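Local coordinates for protein heme oxygenase 1 (Synechocystis sp., PDB 1WE1) that probably opens the heme ring with reduced hemoprotein reductase and oxygen, releasing biliverdin IXalpha, carbon monoxide and iron on the way to photosynthetic antenna pigments, at residues K36-F48 against L84-I98. Sequence-based numbering, arbitrary orientation.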
ATOM      1  N   LYS A  36     -12.034 -10.990   8.028  1.00 50.34           N
ATOM      2  CA  LYS A  36     -12.177  -9.701   8.684  1.00 50.23           C
ATOM      3  C   LYS A  36     -11.196  -9.337   9.812  1.00 49.34           C
ATOM      4  O   LYS A  36     -10.672  -8.233   9.834  1.00 48.94           O
ATOM      5  CB  LYS A  36     -13.619  -9.571   9.189  1.00 52.37           C
ATOM      6  CG  LYS A  36     -13.855  -8.386  10.114  1.00 59.20           C
ATOM      7  CD  LYS A  36     -15.269  -8.394  10.703  1.00 62.68           C
ATOM      8  CE  LYS A  36     -15.448  -7.302  11.765  1.00 61.93           C
ATOM      9  NZ  LYS A  36     -15.218  -5.918  11.251  1.00 60.93           N
ATOM     10  N   ASN A  37     -10.918 -10.243  10.740  1.00 49.16           N
ATOM     11  CA  ASN A  37     -10.032  -9.867  11.839  1.00 48.88           C
ATOM     12  C   ASN A  37      -8.563  -9.636  11.530  1.00 46.57           C
ATOM     13  O   ASN A  37      -7.974  -8.686  12.038  1.00 45.60           O
ATOM     14  CB  ASN A  37     -10.178 -10.855  12.993  1.00 50.31           C
ATOM     15  CG  ASN A  37     -11.574 -10.857  13.556  1.00 53.28           C
ATOM     16  OD1 ASN A  37     -12.112  -9.805  13.917  1.00 54.52           O
ATOM     17  ND2 ASN A  37     -12.181 -12.035  13.624  1.00 56.68           N
ATOM     18  N   SER A  38      -7.955 -10.486  10.714  1.00 44.27           N
ATOM     19  CA  SER A  38      -6.557 -10.273  10.393  1.00 43.58           C
ATOM     20  C   SER A  38      -6.438  -9.131   9.366  1.00 43.56           C
ATOM     21  O   SER A  38      -5.626  -8.225   9.536  1.00 41.92           O
ATOM     22  CB  SER A  38      -5.922 -11.571   9.876  1.00 43.39           C
ATOM     23  OG  SER A  38      -6.669 -12.139   8.818  1.00 41.99           O
ATOM     24  N   TYR A  39      -7.279  -9.154   8.334  1.00 42.02           N
ATOM     25  CA  TYR A  39      -7.262  -8.125   7.293  1.00 42.18           C
ATOM     26  C   TYR A  39      -7.544  -6.746   7.869  1.00 42.13           C
ATOM     27  O   TYR A  39      -7.146  -5.730   7.323  1.00 42.11           O
ATOM     28  CB  TYR A  39      -8.298  -8.468   6.214  1.00 42.59           C
ATOM     29  CG  TYR A  39      -8.522  -7.390   5.171  1.00 43.83           C
ATOM     30  CD1 TYR A  39      -9.428  -6.352   5.393  1.00 42.71           C
ATOM     31  CD2 TYR A  39      -7.812  -7.399   3.964  1.00 44.29           C
ATOM     32  CE1 TYR A  39      -9.619  -5.346   4.441  1.00 44.15           C
ATOM     33  CE2 TYR A  39      -7.996  -6.401   3.008  1.00 43.83           C
ATOM     34  CZ  TYR A  39      -8.897  -5.381   3.251  1.00 43.91           C
ATOM     35  OH  TYR A  39      -9.071  -4.397   2.312  1.00 41.35           O
ATOM     36  N   ARG A  40      -8.239  -6.726   8.989  1.00 44.16           N
ATOM     37  CA  ARG A  40      -8.603  -5.493   9.670  1.00 44.22           C
ATOM     38  C   ARG A  40      -7.341  -4.833  10.246  1.00 43.62           C
ATOM     39  O   ARG A  40      -7.229  -3.607  10.314  1.00 40.74           O
ATOM     40  CB  ARG A  40      -9.591  -5.850  10.794  1.00 46.90           C
ATOM     41  CG  ARG A  40     -10.270  -4.687  11.455  1.00 48.16           C
ATOM     42  CD  ARG A  40     -11.436  -5.129  12.320  1.00 45.65           C
ATOM     43  NE  ARG A  40     -11.050  -5.857  13.522  1.00 44.69           N
ATOM     44  CZ  ARG A  40     -11.800  -5.884  14.624  1.00 45.47           C
ATOM     45  NH1 ARG A  40     -12.950  -5.221  14.651  1.00 43.69           N
ATOM     46  NH2 ARG A  40     -11.413  -6.565  15.697  1.00 42.74           N
ATOM     47  N   LYS A  41      -6.391  -5.666  10.663  1.00 43.55           N
ATOM     48  CA  LYS A  41      -5.152  -5.175  11.237  1.00 44.47           C
ATOM     49  C   LYS A  41      -4.231  -4.621  10.157  1.00 43.73           C
ATOM     50  O   LYS A  41      -3.434  -3.709  10.406  1.00 43.57           O
ATOM     51  CB  LYS A  41      -4.469  -6.295  12.029  1.00 47.83           C
ATOM     52  CG  LYS A  41      -5.323  -6.794  13.195  1.00 52.52           C
ATOM     53  CD  LYS A  41      -4.539  -7.622  14.219  1.00 56.63           C
ATOM     54  CE  LYS A  41      -5.393  -7.863  15.470  1.00 60.26           C
ATOM     55  NZ  LYS A  41      -4.631  -8.322  16.673  1.00 62.61           N
ATOM     56  N   LEU A  42      -4.351  -5.170   8.951  1.00 42.50           N
ATOM     57  CA  LEU A  42      -3.556  -4.710   7.826  1.00 41.63           C
ATOM     58  C   LEU A  42      -4.011  -3.296   7.494  1.00 40.06           C
ATOM     59  O   LEU A  42      -3.195  -2.398   7.285  1.00 41.89           O
ATOM     60  CB  LEU A  42      -3.775  -5.615   6.621  1.00 43.78           C
ATOM     61  CG  LEU A  42      -2.876  -5.312   5.426  1.00 44.38           C
ATOM     62  CD1 LEU A  42      -1.434  -5.576   5.823  1.00 45.36           C
ATOM     63  CD2 LEU A  42      -3.278  -6.182   4.238  1.00 43.04           C
ATOM     64  N   VAL A  43      -5.325  -3.105   7.466  1.00 37.27           N
ATOM     65  CA  VAL A  43      -5.908  -1.801   7.179  1.00 35.59           C
ATOM     66  C   VAL A  43      -5.437  -0.782   8.202  1.00 35.17           C
ATOM     67  O   VAL A  43      -5.143   0.358   7.856  1.00 34.67           O
ATOM     68  CB  VAL A  43      -7.449  -1.880   7.199  1.00 36.90           C
ATOM     69  CG1 VAL A  43      -8.067  -0.480   7.047  1.00 35.53           C
ATOM     70  CG2 VAL A  43      -7.927  -2.801   6.073  1.00 36.01           C
ATOM     71  N   GLY A  44      -5.376  -1.193   9.464  1.00 34.09           N
ATOM     72  CA  GLY A  44      -4.913  -0.299  10.509  1.00 33.86           C
ATOM     73  C   GLY A  44      -3.479   0.117  10.218  1.00 35.47           C
ATOM     74  O   GLY A  44      -3.138   1.297  10.309  1.00 37.08           O
ATOM     75  N   ASN A  45      -2.628  -0.837   9.851  1.00 34.65           N
ATOM     76  CA  ASN A  45      -1.248  -0.487   9.545  1.00 36.11           C
ATOM     77  C   ASN A  45      -1.127   0.472   8.346  1.00 36.45           C
ATOM     78  O   ASN A  45      -0.550   1.559   8.471  1.00 37.26           O
ATOM     79  CB  ASN A  45      -0.415  -1.738   9.299  1.00 34.66           C
ATOM     80  CG  ASN A  45       0.027  -2.404  10.594  1.00 36.42           C
ATOM     81  OD1 ASN A  45       0.144  -1.762  11.646  1.00 35.53           O
ATOM     82  ND2 ASN A  45       0.299  -3.696  10.516  1.00 37.83           N
ATOM     83  N   LEU A  46      -1.672   0.090   7.194  1.00 35.62           N
ATOM     84  CA  LEU A  46      -1.590   0.959   6.029  1.00 36.27           C
ATOM     85  C   LEU A  46      -2.104   2.347   6.382  1.00 36.16           C
ATOM     86  O   LEU A  46      -1.591   3.350   5.902  1.00 37.10           O
ATOM     87  CB  LEU A  46      -2.394   0.382   4.866  1.00 35.06           C
ATOM     88  CG  LEU A  46      -1.855  -0.970   4.409  1.00 35.47           C
ATOM     89  CD1 LEU A  46      -2.629  -1.461   3.199  1.00 34.88           C
ATOM     90  CD2 LEU A  46      -0.386  -0.822   4.073  1.00 35.43           C
ATOM     91  N   TYR A  47      -3.115   2.399   7.238  1.00 36.48           N
ATOM     92  CA  TYR A  47      -3.667   3.672   7.661  1.00 35.97           C
ATOM     93  C   TYR A  47      -2.549   4.587   8.186  1.00 37.22           C
ATOM     94  O   TYR A  47      -2.489   5.759   7.830  1.00 37.46           O
ATOM     95  CB  TYR A  47      -4.716   3.441   8.752  1.00 34.73           C
ATOM     96  CG  TYR A  47      -5.147   4.704   9.446  1.00 33.14           C
ATOM     97  CD1 TYR A  47      -5.887   5.673   8.778  1.00 33.09           C
ATOM     98  CD2 TYR A  47      -4.770   4.956  10.759  1.00 34.16           C
ATOM     99  CE1 TYR A  47      -6.234   6.863   9.405  1.00 32.99           C
ATOM    100  CE2 TYR A  47      -5.112   6.146  11.393  1.00 31.64           C
ATOM    101  CZ  TYR A  47      -5.839   7.092  10.715  1.00 32.72           C
ATOM    102  OH  TYR A  47      -6.162   8.280  11.346  1.00 38.05           O
ATOM    103  N   PHE A  48      -1.662   4.054   9.026  1.00 39.02           N
ATOM    104  CA  PHE A  48      -0.570   4.859   9.579  1.00 40.91           C
ATOM    105  C   PHE A  48       0.518   5.158   8.551  1.00 40.40           C
ATOM    106  O   PHE A  48       1.081   6.251   8.530  1.00 39.31           O
ATOM    107  CB  PHE A  48       0.054   4.163  10.792  1.00 41.56           C
ATOM    108  CG  PHE A  48      -0.912   3.953  11.926  1.00 44.18           C
ATOM    109  CD1 PHE A  48      -1.491   2.706  12.146  1.00 41.46           C
ATOM    110  CD2 PHE A  48      -1.280   5.019  12.750  1.00 42.91           C
ATOM    111  CE1 PHE A  48      -2.422   2.523  13.166  1.00 42.80           C
ATOM    112  CE2 PHE A  48      -2.214   4.849  13.775  1.00 43.50           C
ATOM    113  CZ  PHE A  48      -2.789   3.596  13.984  1.00 42.97           C
ATOM    114  N   LEU A  84     -11.728   1.684   8.353  1.00 43.30           N
ATOM    115  CA  LEU A  84     -11.558   1.370   9.770  1.00 44.37           C
ATOM    116  C   LEU A  84     -12.913   1.501  10.470  1.00 44.63           C
ATOM    117  O   LEU A  84     -13.267   0.707  11.351  1.00 41.21           O
ATOM    118  CB  LEU A  84     -10.528   2.319  10.415  1.00 44.07           C
ATOM    119  CG  LEU A  84      -9.064   2.107   9.978  1.00 46.57           C
ATOM    120  CD1 LEU A  84      -8.197   3.339  10.268  1.00 42.47           C
ATOM    121  CD2 LEU A  84      -8.518   0.869  10.681  1.00 44.40           C
ATOM    122  N   GLN A  85     -13.658   2.523  10.069  1.00 45.91           N
ATOM    123  CA  GLN A  85     -14.980   2.775  10.618  1.00 48.96           C
ATOM    124  C   GLN A  85     -15.841   1.530  10.405  1.00 48.98           C
ATOM    125  O   GLN A  85     -16.545   1.085  11.307  1.00 50.91           O
ATOM    126  CB  GLN A  85     -15.615   3.969   9.899  1.00 51.16           C
ATOM    127  CG  GLN A  85     -17.084   4.191  10.223  1.00 53.65           C
ATOM    128  CD  GLN A  85     -17.293   5.217  11.308  1.00 55.22           C
ATOM    129  OE1 GLN A  85     -16.989   4.979  12.474  1.00 57.23           O
ATOM    130  NE2 GLN A  85     -17.811   6.379  10.927  1.00 58.53           N
ATOM    131  N   PHE A  86     -15.767   0.973   9.202  1.00 47.10           N
ATOM    132  CA  PHE A  86     -16.527  -0.209   8.841  1.00 46.05           C
ATOM    133  C   PHE A  86     -16.088  -1.483   9.587  1.00 46.49           C
ATOM    134  O   PHE A  86     -16.929  -2.248  10.073  1.00 48.98           O
ATOM    135  CB  PHE A  86     -16.435  -0.436   7.328  1.00 44.90           C
ATOM    136  CG  PHE A  86     -17.064  -1.720   6.873  1.00 44.14           C
ATOM    137  CD1 PHE A  86     -18.447  -1.822   6.727  1.00 44.70           C
ATOM    138  CD2 PHE A  86     -16.281  -2.849   6.658  1.00 41.60           C
ATOM    139  CE1 PHE A  86     -19.048  -3.036   6.378  1.00 43.69           C
ATOM    140  CE2 PHE A  86     -16.865  -4.064   6.310  1.00 44.04           C
ATOM    141  CZ  PHE A  86     -18.257  -4.159   6.171  1.00 44.20           C
ATOM    142  N   TYR A  87     -14.783  -1.718   9.677  1.00 44.68           N
ATOM    143  CA  TYR A  87     -14.273  -2.905  10.352  1.00 41.34           C
ATOM    144  C   TYR A  87     -14.236  -2.801  11.869  1.00 43.52           C
ATOM    145  O   TYR A  87     -14.350  -3.809  12.563  1.00 43.92           O
ATOM    146  CB  TYR A  87     -12.875  -3.234   9.836  1.00 38.10           C
ATOM    147  CG  TYR A  87     -12.880  -3.712   8.415  1.00 35.95           C
ATOM    148  CD1 TYR A  87     -12.484  -2.880   7.378  1.00 35.40           C
ATOM    149  CD2 TYR A  87     -13.346  -4.976   8.101  1.00 35.04           C
ATOM    150  CE1 TYR A  87     -12.557  -3.300   6.060  1.00 36.52           C
ATOM    151  CE2 TYR A  87     -13.429  -5.407   6.795  1.00 36.23           C
ATOM    152  CZ  TYR A  87     -13.032  -4.567   5.772  1.00 37.43           C
ATOM    153  OH  TYR A  87     -13.109  -5.010   4.466  1.00 36.23           O
ATOM    154  N   TYR A  88     -14.077  -1.584  12.381  1.00 44.28           N
ATOM    155  CA  TYR A  88     -14.006  -1.365  13.822  1.00 45.34           C
ATOM    156  C   TYR A  88     -15.218  -0.670  14.410  1.00 45.73           C
ATOM    157  O   TYR A  88     -15.518  -0.841  15.597  1.00 47.21           O
ATOM    158  CB  TYR A  88     -12.763  -0.546  14.171  1.00 44.58           C
ATOM    159  CG  TYR A  88     -11.489  -1.346  14.127  1.00 46.18           C
ATOM    160  CD1 TYR A  88     -11.172  -2.253  15.147  1.00 45.52           C
ATOM    161  CD2 TYR A  88     -10.609  -1.217  13.060  1.00 44.78           C
ATOM    162  CE1 TYR A  88     -10.009  -3.006  15.096  1.00 45.79           C
ATOM    163  CE2 TYR A  88      -9.451  -1.961  13.000  1.00 45.87           C
ATOM    164  CZ  TYR A  88      -9.153  -2.854  14.013  1.00 46.11           C
ATOM    165  OH  TYR A  88      -8.007  -3.603  13.915  1.00 46.11           O
ATOM    166  N   GLY A  89     -15.899   0.131  13.602  1.00 44.39           N
ATOM    167  CA  GLY A  89     -17.063   0.835  14.100  1.00 44.87           C
ATOM    168  C   GLY A  89     -16.719   2.218  14.613  1.00 46.91           C
ATOM    169  O   GLY A  89     -15.557   2.621  14.615  1.00 48.22           O
ATOM    170  N   SER A  90     -17.738   2.939  15.070  1.00 46.69           N
ATOM    171  CA  SER A  90     -17.584   4.297  15.568  1.00 46.41           C
ATOM    172  C   SER A  90     -16.436   4.576  16.526  1.00 45.60           C
ATOM    173  O   SER A  90     -15.881   5.671  16.504  1.00 46.42           O
ATOM    174  CB  SER A  90     -18.893   4.763  16.202  1.00 47.31           C
ATOM    175  OG  SER A  90     -19.900   4.876  15.213  1.00 50.45           O
ATOM    176  N   ASN A  91     -16.079   3.621  17.377  1.00 42.65           N
ATOM    177  CA  ASN A  91     -14.984   3.877  18.295  1.00 41.00           C
ATOM    178  C   ASN A  91     -13.633   3.474  17.689  1.00 40.50           C
ATOM    179  O   ASN A  91     -12.677   3.227  18.438  1.00 39.36           O
ATOM    180  CB  ASN A  91     -15.181   3.115  19.619  1.00 43.46           C
ATOM    181  CG  ASN A  91     -16.497   3.440  20.310  1.00 44.55           C
ATOM    182  OD1 ASN A  91     -16.983   4.570  20.274  1.00 47.91           O
ATOM    183  ND2 ASN A  91     -17.070   2.443  20.968  1.00 44.66           N
ATOM    184  N   TRP A  92     -13.535   3.423  16.358  1.00 38.01           N
ATOM    185  CA  TRP A  92     -12.281   3.003  15.726  1.00 39.49           C
ATOM    186  C   TRP A  92     -11.020   3.759  16.128  1.00 39.15           C
ATOM    187  O   TRP A  92      -9.956   3.154  16.199  1.00 38.86           O
ATOM    188  CB  TRP A  92     -12.384   2.977  14.188  1.00 40.27           C
ATOM    189  CG  TRP A  92     -12.459   4.321  13.494  1.00 41.35           C
ATOM    190  CD1 TRP A  92     -13.590   5.026  13.193  1.00 41.59           C
ATOM    191  CD2 TRP A  92     -11.357   5.104  13.009  1.00 42.64           C
ATOM    192  NE1 TRP A  92     -13.264   6.197  12.548  1.00 44.39           N
ATOM    193  CE2 TRP A  92     -11.901   6.274  12.423  1.00 43.99           C
ATOM    194  CE3 TRP A  92      -9.962   4.934  13.016  1.00 42.57           C
ATOM    195  CZ2 TRP A  92     -11.099   7.276  11.844  1.00 43.97           C
ATOM    196  CZ3 TRP A  92      -9.160   5.937  12.437  1.00 45.39           C
ATOM    197  CH2 TRP A  92      -9.737   7.091  11.862  1.00 43.68           C
ATOM    198  N   ARG A  93     -11.119   5.062  16.390  1.00 40.91           N
ATOM    199  CA  ARG A  93      -9.932   5.828  16.788  1.00 43.42           C
ATOM    200  C   ARG A  93      -9.316   5.162  18.014  1.00 44.53           C
ATOM    201  O   ARG A  93      -8.100   5.183  18.202  1.00 45.05           O
ATOM    202  CB  ARG A  93     -10.290   7.273  17.164  1.00 44.49           C
ATOM    203  CG  ARG A  93     -10.138   8.358  16.088  1.00 47.52           C
ATOM    204  CD  ARG A  93     -11.077   8.158  14.916  1.00 50.52           C
ATOM    205  NE  ARG A  93     -11.442   9.393  14.194  1.00 53.31           N
ATOM    206  CZ  ARG A  93     -10.590  10.224  13.591  1.00 50.48           C
ATOM    207  NH1 ARG A  93      -9.286  10.000  13.605  1.00 53.35           N
ATOM    208  NH2 ARG A  93     -11.051  11.267  12.932  1.00 49.51           N
ATOM    209  N   GLN A  94     -10.168   4.552  18.836  1.00 46.13           N
ATOM    210  CA  GLN A  94      -9.723   3.917  20.072  1.00 46.92           C
ATOM    211  C   GLN A  94      -9.339   2.449  19.952  1.00 46.94           C
ATOM    212  O   GLN A  94      -8.635   1.929  20.808  1.00 47.35           O
ATOM    213  CB  GLN A  94     -10.804   4.060  21.148  1.00 48.48           C
ATOM    214  CG  GLN A  94     -11.596   5.372  21.116  1.00 50.16           C
ATOM    215  CD  GLN A  94     -12.633   5.467  22.241  1.00 51.62           C
ATOM    216  OE1 GLN A  94     -13.589   6.240  22.155  1.00 52.36           O
ATOM    217  NE2 GLN A  94     -12.435   4.686  23.303  1.00 50.27           N
ATOM    218  N   GLU A  95      -9.792   1.775  18.900  1.00 47.92           N
ATOM    219  CA  GLU A  95      -9.482   0.356  18.724  1.00 49.03           C
ATOM    220  C   GLU A  95      -8.328   0.058  17.766  1.00 48.55           C
ATOM    221  O   GLU A  95      -7.669  -0.982  17.879  1.00 46.45           O
ATOM    222  CB  GLU A  95     -10.721  -0.399  18.235  1.00 51.48           C
ATOM    223  CG  GLU A  95     -11.453  -1.181  19.311  1.00 57.79           C
ATOM    224  CD  GLU A  95     -12.041  -0.289  20.386  1.00 62.63           C
ATOM    225  OE1 GLU A  95     -12.904   0.556  20.055  1.00 65.83           O
ATOM    226  OE2 GLU A  95     -11.642  -0.428  21.563  1.00 66.54           O
ATOM    227  N   VAL A  96      -8.098   0.962  16.818  1.00 46.83           N
ATOM    228  CA  VAL A  96      -7.050   0.756  15.836  1.00 47.57           C
ATOM    229  C   VAL A  96      -5.667   0.830  16.458  1.00 46.84           C
ATOM    230  O   VAL A  96      -5.411   1.667  17.322  1.00 48.10           O
ATOM    231  CB  VAL A  96      -7.151   1.785  14.669  1.00 47.89           C
ATOM    232  CG1 VAL A  96      -6.679   3.169  15.123  1.00 45.35           C
ATOM    233  CG2 VAL A  96      -6.346   1.283  13.471  1.00 46.91           C
ATOM    234  N   LYS A  97      -4.784  -0.064  16.030  1.00 46.12           N
ATOM    235  CA  LYS A  97      -3.421  -0.080  16.542  1.00 48.14           C
ATOM    236  C   LYS A  97      -2.429  -0.369  15.406  1.00 47.79           C
ATOM    237  O   LYS A  97      -2.805  -0.812  14.314  1.00 48.99           O
ATOM    238  CB  LYS A  97      -3.266  -1.128  17.651  1.00 48.53           C
ATOM    239  CG  LYS A  97      -3.032  -2.532  17.137  1.00 54.56           C
ATOM    240  CD  LYS A  97      -4.261  -3.088  16.443  1.00 60.92           C
ATOM    241  CE  LYS A  97      -3.898  -4.196  15.444  1.00 65.77           C
ATOM    242  NZ  LYS A  97      -3.164  -5.348  16.050  1.00 68.00           N
ATOM    243  N   ILE A  98      -1.157  -0.116  15.669  1.00 46.13           N
ATOM    244  CA  ILE A  98      -0.132  -0.345  14.669  1.00 45.06           C
ATOM    245  C   ILE A  98       0.791  -1.454  15.164  1.00 43.91           C
ATOM    246  O   ILE A  98       1.123  -1.496  16.341  1.00 45.54           O
ATOM    247  CB  ILE A  98       0.659   0.984  14.408  1.00 45.03           C
ATOM    248  CG1 ILE A  98       1.623   0.812  13.236  1.00 41.72           C
ATOM    249  CG2 ILE A  98       1.408   1.415  15.672  1.00 42.42           C
ATOM    250  CD1 ILE A  98       2.339   2.104  12.886  1.00 42.96           C
TER
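The Arg40 side chain leaves the helix with CG anti to the backbone N (chi1 -170°) and bends at chi3 (69°), which lays the guanidinium flat on the ring of Tyr88, centres 4.1 Å apart. The setting is the all-helical heme oxygenase fold, away from the heme: segment 36-48 runs roughly antiparallel to 84-88, the last turn of helix 77-88, and the chain then turns at Gly89 and returns along helix 36-59 through residues 96-98. From the stacked position Arg40 NH1 also reaches Tyr87 O (2.9 Å), which lies at the edge of the guanidinium. Lys36 NZ meets the same oxygen in the carbonyl plane, on a lone pair, so two cationic side chains grip the Tyr87 carbonyl, at the C-terminal end of helix 77-88. Beside them, the edge of the Tyr39 ring points toward the face of the Tyr87 ring, offset edge-to-face; Tyr87 OH is hydrogen-bonded to Gly152 O, and Tyr39 OH to Tyr156 OH.

Further along, Leu84 puts CD1 over one face of Tyr47 and CD2 against Gly44 CA, and Trp92 turns its edge to the face of the Tyr47 ring, a T-shaped pair with the planes at 87°. Gly44 lets the returning chain come close, and Val96 CG2 packs on its CA at 3.7 Å. Phe48 meets the Lys97 carbonyl with its ring edge, while Asn45 OD1, hydrogen-bonded to Ser99 N, lies 3.4 Å from Ile98 CG1.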